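Long-range contacts in endoglucanase (Clostridium thermocellum, PDB 2C4X), which probably hydrolyses cellulose as part of the cellulosome, represented here by its C-terminal PKD domain and CBM44, a carbohydrate-binding module that recognises beta-glucan chains including xyloglucan: residues A[168-173]-A[243-248]; A[172-177]-A[208-213]. The protein carries 1 engineered substitution. All coordinates share one frame; numbering follows the deposited sequence.

Contact 1: A[168-173]-A[243-248]; sequences FRIWIP and FTIYVD. With CA (calcium ion), chain C.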
ATOM      1  N   PHE A 168      -5.084  -4.582   1.463  1.00 41.56           N
ATOM      2  CA  PHE A 168      -4.656  -5.952   1.748  1.00 41.08           C
ATOM      3  C   PHE A 168      -3.571  -6.341   0.749  1.00 40.95           C
ATOM      4  O   PHE A 168      -3.625  -5.931  -0.412  1.00 41.26           O
ATOM      5  CB  PHE A 168      -5.822  -6.934   1.583  1.00 41.15           C
ATOM      6  CG  PHE A 168      -6.959  -6.733   2.555  1.00 40.81           C
ATOM      7  CD1 PHE A 168      -7.846  -5.655   2.417  1.00 39.34           C
ATOM      8  CD2 PHE A 168      -7.172  -7.652   3.581  1.00 40.47           C
ATOM      9  CE1 PHE A 168      -8.915  -5.479   3.308  1.00 39.84           C
ATOM     10  CE2 PHE A 168      -8.238  -7.495   4.479  1.00 39.88           C
ATOM     11  CZ  PHE A 168      -9.117  -6.406   4.341  1.00 40.55           C
ATOM     12  N   ARG A 169      -2.592  -7.122   1.198  1.00 40.49           N
ATOM     13  CA  ARG A 169      -1.646  -7.771   0.286  1.00 39.93           C
ATOM     14  C   ARG A 169      -1.777  -9.289   0.391  1.00 39.89           C
ATOM     15  O   ARG A 169      -1.621  -9.865   1.470  1.00 39.74           O
ATOM     16  CB  ARG A 169      -0.201  -7.316   0.545  1.00 40.00           C
ATOM     17  CG  ARG A 169       0.099  -5.928   0.014  1.00 39.27           C
ATOM     18  CD  ARG A 169      -0.238  -4.830   1.012  1.00 40.18           C
ATOM     19  NE  ARG A 169       0.182  -3.518   0.507  1.00 40.72           N
ATOM     20  CZ  ARG A 169       0.409  -2.445   1.264  1.00 41.22           C
ATOM     21  NH1 ARG A 169       0.266  -2.506   2.584  1.00 41.24           N
ATOM     22  NH2 ARG A 169       0.792  -1.305   0.702  1.00 40.99           N
ATOM     23  N   ILE A 170      -2.074  -9.925  -0.737  1.00 39.59           N
ATOM     24  CA  ILE A 170      -2.403 -11.346  -0.760  1.00 39.89           C
ATOM     25  C   ILE A 170      -1.614 -12.036  -1.864  1.00 39.66           C
ATOM     26  O   ILE A 170      -1.731 -11.677  -3.034  1.00 39.74           O
ATOM     27  CB  ILE A 170      -3.942 -11.572  -0.971  1.00 39.83           C
ATOM     28  CG1 ILE A 170      -4.765 -10.690  -0.022  1.00 39.52           C
ATOM     29  CG2 ILE A 170      -4.325 -13.047  -0.790  1.00 40.11           C
ATOM     30  CD1 ILE A 170      -6.261 -10.591  -0.379  1.00 40.01           C
ATOM     31  N   TRP A 171      -0.806 -13.016  -1.479  1.00 39.98           N
ATOM     32  CA  TRP A 171      -0.060 -13.834  -2.428  1.00 40.19           C
ATOM     33  C   TRP A 171      -0.929 -15.025  -2.806  1.00 40.14           C
ATOM     34  O   TRP A 171      -1.226 -15.879  -1.974  1.00 39.87           O
ATOM     35  CB  TRP A 171       1.258 -14.305  -1.801  1.00 40.68           C
ATOM     36  CG  TRP A 171       2.302 -14.775  -2.787  1.00 41.18           C
ATOM     37  CD1 TRP A 171       3.308 -14.025  -3.326  1.00 41.87           C
ATOM     38  CD2 TRP A 171       2.450 -16.096  -3.333  1.00 41.88           C
ATOM     39  NE1 TRP A 171       4.069 -14.790  -4.179  1.00 41.91           N
ATOM     40  CE2 TRP A 171       3.566 -16.065  -4.203  1.00 42.13           C
ATOM     41  CE3 TRP A 171       1.746 -17.299  -3.176  1.00 42.05           C
ATOM     42  CZ2 TRP A 171       3.999 -17.195  -4.915  1.00 42.17           C
ATOM     43  CZ3 TRP A 171       2.175 -18.423  -3.885  1.00 41.67           C
ATOM     44  CH2 TRP A 171       3.294 -18.361  -4.742  1.00 42.05           C
ATOM     45  N   ILE A 172      -1.343 -15.076  -4.066  1.00 40.49           N
ATOM     46  CA  ILE A 172      -2.256 -16.118  -4.535  1.00 40.95           C
ATOM     47  C   ILE A 172      -1.526 -17.081  -5.479  1.00 41.20           C
ATOM     48  O   ILE A 172      -0.934 -16.637  -6.464  1.00 41.28           O
ATOM     49  CB  ILE A 172      -3.494 -15.485  -5.217  1.00 41.06           C
ATOM     50  CG1 ILE A 172      -4.225 -14.568  -4.222  1.00 40.99           C
ATOM     51  CG2 ILE A 172      -4.434 -16.558  -5.778  1.00 41.44           C
ATOM     52  CD1 ILE A 172      -5.025 -13.450  -4.860  1.00 39.92           C
ATOM     53  N   PRO A 173      -1.559 -18.400  -5.176  1.00 41.43           N
ATOM     54  CA  PRO A 173      -0.858 -19.385  -5.999  1.00 41.70           C
ATOM     55  C   PRO A 173      -1.657 -19.806  -7.234  1.00 42.14           C
ATOM     56  O   PRO A 173      -2.887 -19.678  -7.260  1.00 41.86           O
ATOM     57  CB  PRO A 173      -0.701 -20.573  -5.051  1.00 41.77           C
ATOM     58  CG  PRO A 173      -1.948 -20.512  -4.199  1.00 41.47           C
ATOM     59  CD  PRO A 173      -2.268 -19.037  -4.045  1.00 41.27           C
ATOM     60  N   PHE A 243      -4.151 -25.755  -1.131  1.00 44.34           N
ATOM     61  CA  PHE A 243      -3.445 -24.573  -1.624  1.00 43.64           C
ATOM     62  C   PHE A 243      -3.066 -23.624  -0.483  1.00 43.39           C
ATOM     63  O   PHE A 243      -3.698 -23.627   0.583  1.00 43.62           O
ATOM     64  CB  PHE A 243      -4.270 -23.843  -2.702  1.00 43.51           C
ATOM     65  CG  PHE A 243      -5.642 -23.400  -2.241  1.00 43.53           C
ATOM     66  CD1 PHE A 243      -6.732 -24.267  -2.306  1.00 43.75           C
ATOM     67  CD2 PHE A 243      -5.845 -22.112  -1.761  1.00 43.23           C
ATOM     68  CE1 PHE A 243      -7.998 -23.863  -1.886  1.00 43.38           C
ATOM     69  CE2 PHE A 243      -7.103 -21.700  -1.336  1.00 44.12           C
ATOM     70  CZ  PHE A 243      -8.187 -22.578  -1.405  1.00 43.58           C
ATOM     71  N   THR A 244      -2.039 -22.809  -0.712  1.00 42.54           N
ATOM     72  CA  THR A 244      -1.542 -21.911   0.321  1.00 42.03           C
ATOM     73  C   THR A 244      -1.525 -20.462  -0.134  1.00 41.43           C
ATOM     74  O   THR A 244      -0.905 -20.107  -1.143  1.00 41.08           O
ATOM     75  CB  THR A 244      -0.150 -22.357   0.860  1.00 42.21           C
ATOM     76  OG1 THR A 244      -0.290 -23.629   1.499  1.00 42.10           O
ATOM     77  CG2 THR A 244       0.384 -21.359   1.881  1.00 41.73           C
ATOM     78  N   ILE A 245      -2.230 -19.634   0.629  1.00 41.04           N
ATOM     79  CA  ILE A 245      -2.294 -18.197   0.393  1.00 40.63           C
ATOM     80  C   ILE A 245      -1.470 -17.497   1.465  1.00 40.29           C
ATOM     81  O   ILE A 245      -1.451 -17.926   2.615  1.00 40.26           O
ATOM     82  CB  ILE A 245      -3.768 -17.719   0.385  1.00 40.76           C
ATOM     83  CG1 ILE A 245      -4.438 -18.131  -0.932  1.00 41.00           C
ATOM     84  CG2 ILE A 245      -3.876 -16.208   0.605  1.00 40.04           C
ATOM     85  CD1 ILE A 245      -5.930 -18.274  -0.842  1.00 42.34           C
ATOM     86  N   TYR A 246      -0.763 -16.440   1.071  1.00 39.68           N
ATOM     87  CA  TYR A 246      -0.022 -15.620   2.019  1.00 39.27           C
ATOM     88  C   TYR A 246      -0.674 -14.250   2.136  1.00 38.85           C
ATOM     89  O   TYR A 246      -1.156 -13.691   1.147  1.00 38.66           O
ATOM     90  CB  TYR A 246       1.447 -15.498   1.607  1.00 39.17           C
ATOM     91  CG  TYR A 246       2.179 -16.820   1.576  1.00 39.49           C
ATOM     92  CD1 TYR A 246       2.110 -17.649   0.458  1.00 39.45           C
ATOM     93  CD2 TYR A 246       2.931 -17.248   2.667  1.00 38.99           C
ATOM     94  CE1 TYR A 246       2.776 -18.873   0.425  1.00 40.74           C
ATOM     95  CE2 TYR A 246       3.602 -18.467   2.642  1.00 40.07           C
ATOM     96  CZ  TYR A 246       3.522 -19.273   1.515  1.00 39.90           C
ATOM     97  OH  TYR A 246       4.188 -20.478   1.473  1.00 40.64           O
ATOM     98  N   VAL A 247      -0.704 -13.733   3.359  1.00 38.94           N
ATOM     99  CA  VAL A 247      -1.364 -12.466   3.673  1.00 39.02           C
ATOM    100  C   VAL A 247      -0.450 -11.650   4.574  1.00 39.13           C
ATOM    101  O   VAL A 247       0.071 -12.162   5.563  1.00 39.02           O
ATOM    102  CB  VAL A 247      -2.721 -12.676   4.404  1.00 38.93           C
ATOM    103  CG1 VAL A 247      -3.389 -11.335   4.697  1.00 38.42           C
ATOM    104  CG2 VAL A 247      -3.654 -13.584   3.590  1.00 39.84           C
ATOM    105  N   ASP A 248      -0.262 -10.380   4.234  1.00 39.17           N
ATOM    106  CA  ASP A 248       0.631  -9.522   5.011  1.00 39.34           C
ATOM    107  C   ASP A 248       0.299  -8.073   4.783  1.00 39.20           C
ATOM    108  O   ASP A 248      -0.328  -7.728   3.781  1.00 39.32           O
ATOM    109  CB  ASP A 248       2.105  -9.767   4.638  1.00 39.19           C
ATOM    110  CG  ASP A 248       3.077  -9.145   5.635  1.00 39.05           C
ATOM    111  OD1 ASP A 248       2.675  -8.888   6.793  1.00 38.05           O
ATOM    112  OD2 ASP A 248       4.254  -8.906   5.272  1.00 39.62           O
TER
HETATM  113 CA    CA C1253       5.029  -8.169   7.546  1.00 43.99          CA
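Tyr246 turns its ring edge toward the face of the Trp171 indole in an offset edge-to-face pair, with planes at 85° and the tyrosine centroid 5.7 Å from that of the six-membered ring. Strands 165-172 and 241-251, which carry them, are antiparallel neighbours in one sheet of the CBM44 beta-sandwich. The touching atoms are Tyr246 CD1 and Trp171 CE3, 3.7 Å apart, and CE3 lies near the tyrosine plane. At the indole edge sits the carbonyl oxygen of Thr244, while Lys130 makes a cation-pi contact with the ring. The Phe243 ring meets Ile245 CD1 at its edge, in plane. Trp171 and Tyr246 form a hydrogen-bonded pair: Trp171 N reaches Tyr246 O at 2.7 Å, and Tyr246 N returns to Trp171 O at 3.1 Å. Their side chains leave side by side, but CG is anti to the backbone N in Trp171 (chi1 -162°) and beside it in Tyr246 (chi1 -62°). Across the sheet, Ile170, Ile245 and Val247 pack against Ile233 and Val235 of the second sheet. Here Ile170 CG2 and Ile245 CG2 are pressed to 3.5 Å, tighter than usual. Pro173 lays CG and CD against Thr244 O. Arg169 NE forms a salt bridge with Glu214, and NH1 a hydrogen bond with Ala249 O. The Asp248 carboxylate grips calcium with both oxygens, OD1 at 2.6 Å and OD2 at 2.5 Å from the ion; Asp99, Asn104 O, Glu106, Lys133 O and Arg136 O complete the site, and Phe132 N additionally bonds OD2.

Contact 2: A[172-177]-A[208-213]; sequences IPSGAP and KTDDWN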
ATOM      1  N   ILE A 172      -1.343 -15.076  -4.066  1.00 40.49           N
ATOM      2  CA  ILE A 172      -2.256 -16.118  -4.535  1.00 40.95           C
ATOM      3  C   ILE A 172      -1.526 -17.081  -5.479  1.00 41.20           C
ATOM      4  O   ILE A 172      -0.934 -16.637  -6.464  1.00 41.28           O
ATOM      5  CB  ILE A 172      -3.494 -15.485  -5.217  1.00 41.06           C
ATOM      6  CG1 ILE A 172      -4.225 -14.568  -4.222  1.00 40.99           C
ATOM      7  CG2 ILE A 172      -4.434 -16.558  -5.778  1.00 41.44           C
ATOM      8  CD1 ILE A 172      -5.025 -13.450  -4.860  1.00 39.92           C
ATOM      9  N   PRO A 173      -1.559 -18.400  -5.176  1.00 41.43           N
ATOM     10  CA  PRO A 173      -0.858 -19.385  -5.999  1.00 41.70           C
ATOM     11  C   PRO A 173      -1.657 -19.806  -7.234  1.00 42.14           C
ATOM     12  O   PRO A 173      -2.887 -19.678  -7.260  1.00 41.86           O
ATOM     13  CB  PRO A 173      -0.701 -20.573  -5.051  1.00 41.77           C
ATOM     14  CG  PRO A 173      -1.948 -20.512  -4.199  1.00 41.47           C
ATOM     15  CD  PRO A 173      -2.268 -19.037  -4.045  1.00 41.27           C
ATOM     16  N   SER A 174      -0.949 -20.311  -8.242  1.00 42.46           N
ATOM     17  CA  SER A 174      -1.567 -20.806  -9.468  1.00 43.00           C
ATOM     18  C   SER A 174      -1.964 -22.274  -9.332  1.00 43.37           C
ATOM     19  O   SER A 174      -1.439 -22.991  -8.477  1.00 43.57           O
ATOM     20  CB  SER A 174      -0.610 -20.636 -10.650  1.00 42.98           C
ATOM     21  OG  SER A 174       0.617 -21.282 -10.383  1.00 42.93           O
ATOM     22  N   GLY A 175      -2.887 -22.712 -10.187  1.00 43.73           N
ATOM     23  CA  GLY A 175      -3.374 -24.092 -10.179  1.00 43.85           C
ATOM     24  C   GLY A 175      -4.154 -24.472  -8.932  1.00 44.03           C
ATOM     25  O   GLY A 175      -4.164 -25.640  -8.537  1.00 44.31           O
ATOM     26  N   ALA A 176      -4.803 -23.486  -8.310  1.00 43.97           N
ATOM     27  CA  ALA A 176      -5.607 -23.709  -7.111  1.00 43.83           C
ATOM     28  C   ALA A 176      -7.072 -23.943  -7.486  1.00 43.71           C
ATOM     29  O   ALA A 176      -7.552 -23.374  -8.472  1.00 43.59           O
ATOM     30  CB  ALA A 176      -5.480 -22.519  -6.150  1.00 43.78           C
ATOM     31  N   PRO A 177      -7.786 -24.786  -6.707  1.00 43.62           N
ATOM     32  CA  PRO A 177      -9.203 -25.063  -6.965  1.00 43.29           C
ATOM     33  C   PRO A 177     -10.125 -23.941  -6.474  1.00 43.21           C
ATOM     34  O   PRO A 177     -11.067 -24.199  -5.715  1.00 42.73           O
ATOM     35  CB  PRO A 177      -9.451 -26.339  -6.163  1.00 43.34           C
ATOM     36  CG  PRO A 177      -8.525 -26.228  -5.010  1.00 43.42           C
ATOM     37  CD  PRO A 177      -7.286 -25.559  -5.551  1.00 43.70           C
ATOM     38  N   LYS A 208      -3.284 -11.850 -10.206  1.00 53.47           N
ATOM     39  CA  LYS A 208      -1.878 -12.173 -10.467  1.00 53.01           C
ATOM     40  C   LYS A 208      -1.472 -13.399  -9.659  1.00 52.25           C
ATOM     41  O   LYS A 208      -1.268 -13.317  -8.446  1.00 52.21           O
ATOM     42  CB  LYS A 208      -0.956 -11.000 -10.116  1.00 53.14           C
ATOM     43  CG  LYS A 208      -1.129  -9.762 -10.983  1.00 54.05           C
ATOM     44  CD  LYS A 208       0.043  -8.803 -10.818  1.00 55.65           C
ATOM     45  CE  LYS A 208       0.070  -8.168  -9.429  1.00 56.71           C
ATOM     46  NZ  LYS A 208       1.425  -7.626  -9.102  1.00 58.00           N
ATOM     47  N   THR A 209      -1.364 -14.538 -10.335  1.00 51.50           N
ATOM     48  CA  THR A 209      -1.019 -15.792  -9.671  1.00 50.74           C
ATOM     49  C   THR A 209       0.483 -15.890  -9.407  1.00 50.34           C
ATOM     50  O   THR A 209       1.292 -15.336 -10.159  1.00 50.44           O
ATOM     51  CB  THR A 209      -1.531 -17.022 -10.449  1.00 50.71           C
ATOM     52  OG1 THR A 209      -1.210 -16.886 -11.837  1.00 50.65           O
ATOM     53  CG2 THR A 209      -3.043 -17.155 -10.304  1.00 50.58           C
ATOM     54  N   ASP A 210       0.835 -16.591  -8.329  1.00 49.68           N
ATOM     55  CA  ASP A 210       2.213 -16.701  -7.834  1.00 48.98           C
ATOM     56  C   ASP A 210       2.879 -15.338  -7.627  1.00 48.56           C
ATOM     57  O   ASP A 210       4.065 -15.161  -7.906  1.00 48.30           O
ATOM     58  CB  ASP A 210       3.063 -17.605  -8.738  1.00 49.38           C
ATOM     59  CG  ASP A 210       2.541 -19.022  -8.797  1.00 49.15           C
ATOM     60  OD1 ASP A 210       2.146 -19.561  -7.739  1.00 49.56           O
ATOM     61  OD2 ASP A 210       2.530 -19.593  -9.906  1.00 48.94           O
ATOM     62  N   ASP A 211       2.099 -14.387  -7.120  1.00 47.95           N
ATOM     63  CA  ASP A 211       2.553 -13.017  -6.923  1.00 47.44           C
ATOM     64  C   ASP A 211       1.706 -12.322  -5.862  1.00 46.71           C
ATOM     65  O   ASP A 211       0.612 -12.787  -5.513  1.00 46.53           O
ATOM     66  CB  ASP A 211       2.472 -12.239  -8.246  1.00 47.84           C
ATOM     67  CG  ASP A 211       3.516 -11.137  -8.352  1.00 48.81           C
ATOM     68  OD1 ASP A 211       4.269 -10.909  -7.378  1.00 49.55           O
ATOM     69  OD2 ASP A 211       3.585 -10.498  -9.424  1.00 50.74           O
ATOM     70  N   TRP A 212       2.220 -11.207  -5.355  1.00 45.74           N
ATOM     71  CA  TRP A 212       1.489 -10.380  -4.406  1.00 44.69           C
ATOM     72  C   TRP A 212       0.441  -9.542  -5.119  1.00 44.53           C
ATOM     73  O   TRP A 212       0.729  -8.885  -6.131  1.00 44.19           O
ATOM     74  CB  TRP A 212       2.447  -9.484  -3.614  1.00 44.49           C
ATOM     75  CG  TRP A 212       3.246 -10.232  -2.584  1.00 43.98           C
ATOM     76  CD1 TRP A 212       4.567 -10.593  -2.663  1.00 44.17           C
ATOM     77  CD2 TRP A 212       2.775 -10.711  -1.319  1.00 44.28           C
ATOM     78  NE1 TRP A 212       4.943 -11.269  -1.523  1.00 43.90           N
ATOM     79  CE2 TRP A 212       3.864 -11.355  -0.682  1.00 43.54           C
ATOM     80  CE3 TRP A 212       1.538 -10.663  -0.660  1.00 43.72           C
ATOM     81  CZ2 TRP A 212       3.751 -11.941   0.581  1.00 43.84           C
ATOM     82  CZ3 TRP A 212       1.429 -11.247   0.597  1.00 43.97           C
ATOM     83  CH2 TRP A 212       2.530 -11.878   1.202  1.00 43.67           C
ATOM     84  N   ASN A 213      -0.780  -9.583  -4.586  1.00 43.67           N
ATOM     85  CA  ASN A 213      -1.886  -8.788  -5.088  1.00 43.50           C
ATOM     86  C   ASN A 213      -2.298  -7.761  -4.049  1.00 43.50           C
ATOM     87  O   ASN A 213      -2.628  -8.111  -2.910  1.00 43.40           O
ATOM     88  CB  ASN A 213      -3.092  -9.671  -5.424  1.00 43.15           C
ATOM     89  CG  ASN A 213      -2.842 -10.572  -6.611  1.00 42.97           C
ATOM     90  OD1 ASN A 213      -3.309 -10.299  -7.713  1.00 43.57           O
ATOM     91  ND2 ASN A 213      -2.095 -11.646  -6.398  1.00 41.16           N
TER
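The Asp210 carboxylate takes hold of Ser174 with both oxygens. Ser174 OG donates to Asp210 OD2 at 2.6 Å, on the syn side and somewhat out of the carboxylate plane, and Ser174 N reaches Asp210 OD1 at 3.2 Å from above the carboxylate, 56° out of its plane. The serine's first torsion (chi1 56°) holds OG on the side of its own N-H, and the two donors thereby reach the two oxygens of one carboxylate; two bonds limit its rotation. Thr209 lies alongside, its CB 3.7 Å from Ser174 CB. Two residues before the serine, Ile172 O accepts Asp210 N at 2.6 Å, and Ile172 N gives a weak bond to Asp211 O at 3.3 Å. Ile172 thus faces two successive residues, and Asp210 has a positive phi of 53°, an arrangement consistent with a G1-type beta bulge next to edge strand 211-218 of the CBM44 beta-sandwich, alongside its neighbour 165-172. Next to the bulge, the Ile172 side chain crosses Asn213 at about a right angle and brings CD1 to 3.8 Å from Asn213 ND2. That amide is itself held by two bonds to the backbone of Lys208: Lys208 N donates to a lone pair of Asn213 OD1 at 2.9 Å, and Asn213 ND2 returns a nearly straight bond to Lys208 O at 2.8 Å, the acceptor lying close to the amide plane. Asp211 OD1 accepts Trp212 N from above its carboxylate plane. Farther out, Tyr204 and Val207 pack on Ile172, and the Tyr204 hydroxyl bridges Pro173 O and Ala176 N.

Overall arrangement
The chain passes first through the N-terminal PKD domain with its own calcium site, then enters the CBM44 beta-sandwich, where both contacts lie. Strand 165-172 is common to them: contact 1 joins it to 241-251 on one flank, contact 2 joins 172-177 to 208-213, which leads into 211-218, on the other. From there the chain runs through 178-187 and 198-203 of the opposite sheet before contact 2 closes this shorter excursion. It then follows 211-218, crosses to 229-238 and returns along 241-251, where contact 1 closes the longer span, within which that of contact 2 lies. The contacts share Ile172 and Pro173, and Ile170 O probably bonds Asn213 N between them.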